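Local structure of copper homeostasis operon regulatory protein (Thermus thermophilus, 3AAI) at residues L31-D36 and V42-Q47. The protein probably represses transcription by binding regulatory DNA of a copper-homeostasis operon as a metal-responsive, all-helical CsoR-family repressor. Numbering follows the deposited sequence.
Sequences LRMLED and VDVLKQ
Met33 and Val44 have the closest CA atoms of the two segments, 7.5 Å apart, where the end of helix 10-34 meets the beginning of helix 41-69. The two helices form a helical hairpin of the all-alpha, four-helix-bundle fold, joined by a short connection, and this contact lies beside its turn. Asp36, where the first helix has given way to the connection, uses OD2 to accept a hydrogen bond from the backbone N of Lys38.

Met33, modelled as selenomethionine, shows how one long, flexible side chain can bridge two helices. It starts toward the partner helix with CG anti to its own carbonyl carbon (chi1 -68°), runs extended through chi2, and bends at chi3 (82°), which brings CE round to CG2 of Val44 and alongside Asp43. The selenium meets the aliphatic part of Gln47, SE to CG 3.6 Å, the two side chains crossing at about a right angle. The methyl packs on one branch of the buried Val44, CE to CG2 3.9 Å. Asp43 flanks this methyl, but its carboxylate is modelled too near CE for the exact placement to be trusted.

Gln47 divides its labour: CG faces the selenium, whereas OE1 is hydrogen-bonded to NE2 of His26, about two turns before Met33 on helix 10-34. Nearby, Leu34 packs on Leu20 of the second subunit, while Lys46 forms a salt bridge with Glu89 of the same subunit, placing the hairpin end against that subunit.

No hydrogen bond joins the two segments directly; their cohesion here is van der Waals contact around the selenium and methyl of Met33, positions that sulfur and methyl would hold in the natural methionine.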
loop_
_atom_site.group_PDB
_atom_site.type_symbol
_atom_site.label_atom_id
_atom_site.label_comp_id
_atom_site.label_asym_id
_atom_site.label_seq_id
_atom_site.Cartn_x
_atom_site.Cartn_y
_atom_site.Cartn_z
ATOM N N LEU A 31 -0.424 -22.449 -2.100
ATOM C CA LEU A 31 -1.413 -23.357 -1.549
ATOM C C LEU A 31 -0.756 -24.679 -1.178
ATOM O O LEU A 31 -1.042 -25.239 -0.120
ATOM C CB LEU A 31 -2.520 -23.608 -2.572
ATOM C CG LEU A 31 -3.690 -22.628 -2.573
ATOM C CD1 LEU A 31 -4.580 -22.896 -3.774
ATOM C CD2 LEU A 31 -4.478 -22.792 -1.274
ATOM N N ARG A 32 0.126 -25.179 -2.044
ATOM C CA ARG A 32 0.809 -26.445 -1.772
ATOM C C ARG A 32 1.746 -26.295 -0.574
ATOM O O ARG A 32 1.864 -27.201 0.249
ATOM C CB ARG A 32 1.619 -26.916 -2.987
ATOM C CG ARG A 32 1.878 -28.420 -2.987
ATOM C CD ARG A 32 2.709 -28.868 -4.176
ATOM N NE ARG A 32 4.131 -28.789 -3.881
ATOM C CZ ARG A 32 4.853 -29.803 -3.419
ATOM N NH1 ARG A 32 4.289 -30.985 -3.211
ATOM N NH2 ARG A 32 6.133 -29.624 -3.141
HETATM N N MSE A 33 2.415 -25.149 -0.488
HETATM C CA MSE A 33 3.328 -24.872 0.616
HETATM C C MSE A 33 2.585 -24.951 1.950
HETATM O O MSE A 33 3.079 -25.533 2.912
HETATM C CB MSE A 33 3.937 -23.478 0.466
HETATM C CG MSE A 33 4.890 -23.340 -0.713
HETATM SE SE MSE A 33 5.471 -21.518 -0.967
HETATM C CE MSE A 33 6.892 -21.469 0.353
ATOM N N LEU A 34 1.398 -24.357 1.998
ATOM C CA LEU A 34 0.595 -24.364 3.213
ATOM C C LEU A 34 0.005 -25.733 3.516
ATOM O O LEU A 34 -0.158 -26.091 4.680
ATOM C CB LEU A 34 -0.522 -23.319 3.119
ATOM C CG LEU A 34 -0.014 -21.879 3.241
ATOM C CD1 LEU A 34 -1.117 -20.904 2.916
ATOM C CD2 LEU A 34 0.512 -21.650 4.647
ATOM N N GLU A 35 -0.303 -26.504 2.480
ATOM C CA GLU A 35 -0.869 -27.831 2.689
ATOM C C GLU A 35 0.199 -28.767 3.229
ATOM O O GLU A 35 -0.020 -29.966 3.380
ATOM C CB GLU A 35 -1.458 -28.374 1.388
ATOM C CG GLU A 35 -2.578 -27.497 0.845
ATOM C CD GLU A 35 -3.195 -28.043 -0.427
ATOM O OE1 GLU A 35 -2.434 -28.394 -1.350
ATOM O OE2 GLU A 35 -4.438 -28.110 -0.509
ATOM N N ASP A 36 1.365 -28.200 3.509
ATOM C CA ASP A 36 2.470 -28.956 4.069
ATOM C C ASP A 36 2.489 -28.620 5.556
ATOM O O ASP A 36 2.407 -27.453 5.934
ATOM C CB ASP A 36 3.786 -28.540 3.412
ATOM C CG ASP A 36 4.989 -29.239 4.016
ATOM O OD1 ASP A 36 6.111 -29.030 3.508
ATOM O OD2 ASP A 36 4.815 -29.993 5.000
ATOM N N VAL A 42 8.641 -17.118 6.251
ATOM C CA VAL A 42 9.285 -16.073 5.478
ATOM C C VAL A 42 9.195 -16.313 3.975
ATOM O O VAL A 42 9.005 -15.369 3.206
ATOM C CB VAL A 42 10.769 -15.916 5.878
ATOM C CG1 VAL A 42 11.432 -14.855 5.013
ATOM C CG2 VAL A 42 10.868 -15.528 7.342
ATOM N N ASP A 43 9.335 -17.567 3.549
ATOM C CA ASP A 43 9.253 -17.864 2.122
ATOM C C ASP A 43 7.817 -17.662 1.658
ATOM O O ASP A 43 7.576 -17.151 0.567
ATOM C CB ASP A 43 9.706 -19.301 1.823
ATOM C CG ASP A 43 9.874 -19.562 0.318
ATOM O OD1 ASP A 43 10.404 -18.675 -0.388
ATOM O OD2 ASP A 43 9.494 -20.649 -0.161
ATOM N N VAL A 44 6.867 -18.062 2.493
ATOM C CA VAL A 44 5.461 -17.891 2.160
ATOM C C VAL A 44 5.140 -16.403 2.027
ATOM O O VAL A 44 4.405 -16.001 1.121
ATOM C CB VAL A 44 4.541 -18.528 3.228
ATOM C CG1 VAL A 44 3.089 -18.089 3.007
ATOM C CG2 VAL A 44 4.622 -20.037 3.133
ATOM N N LEU A 45 5.689 -15.582 2.924
ATOM C CA LEU A 45 5.449 -14.139 2.859
ATOM C C LEU A 45 6.035 -13.591 1.565
ATOM O O LEU A 45 5.426 -12.746 0.901
ATOM C CB LEU A 45 6.076 -13.417 4.057
ATOM C CG LEU A 45 5.438 -13.700 5.422
ATOM C CD1 LEU A 45 6.154 -12.879 6.495
ATOM C CD2 LEU A 45 3.944 -13.362 5.381
ATOM N N LYS A 46 7.215 -14.082 1.203
ATOM C CA LYS A 46 7.863 -13.648 -0.030
ATOM C C LYS A 46 7.092 -14.089 -1.269
ATOM O O LYS A 46 6.987 -13.337 -2.240
ATOM C CB LYS A 46 9.293 -14.182 -0.106
ATOM C CG LYS A 46 10.270 -13.453 0.810
ATOM C CD LYS A 46 11.701 -13.879 0.528
ATOM C CE LYS A 46 12.679 -13.154 1.427
ATOM N NZ LYS A 46 14.075 -13.601 1.174
ATOM N N GLN A 47 6.573 -15.313 -1.255
ATOM C CA GLN A 47 5.816 -15.797 -2.410
ATOM C C GLN A 47 4.557 -14.932 -2.574
ATOM O O GLN A 47 4.216 -14.519 -3.685
ATOM C CB GLN A 47 5.421 -17.271 -2.229
ATOM C CG GLN A 47 6.588 -18.270 -2.176
ATOM C CD GLN A 47 7.380 -18.357 -3.477
ATOM O OE1 GLN A 47 6.911 -17.945 -4.543
ATOM N NE2 GLN A 47 8.581 -18.911 -3.397
#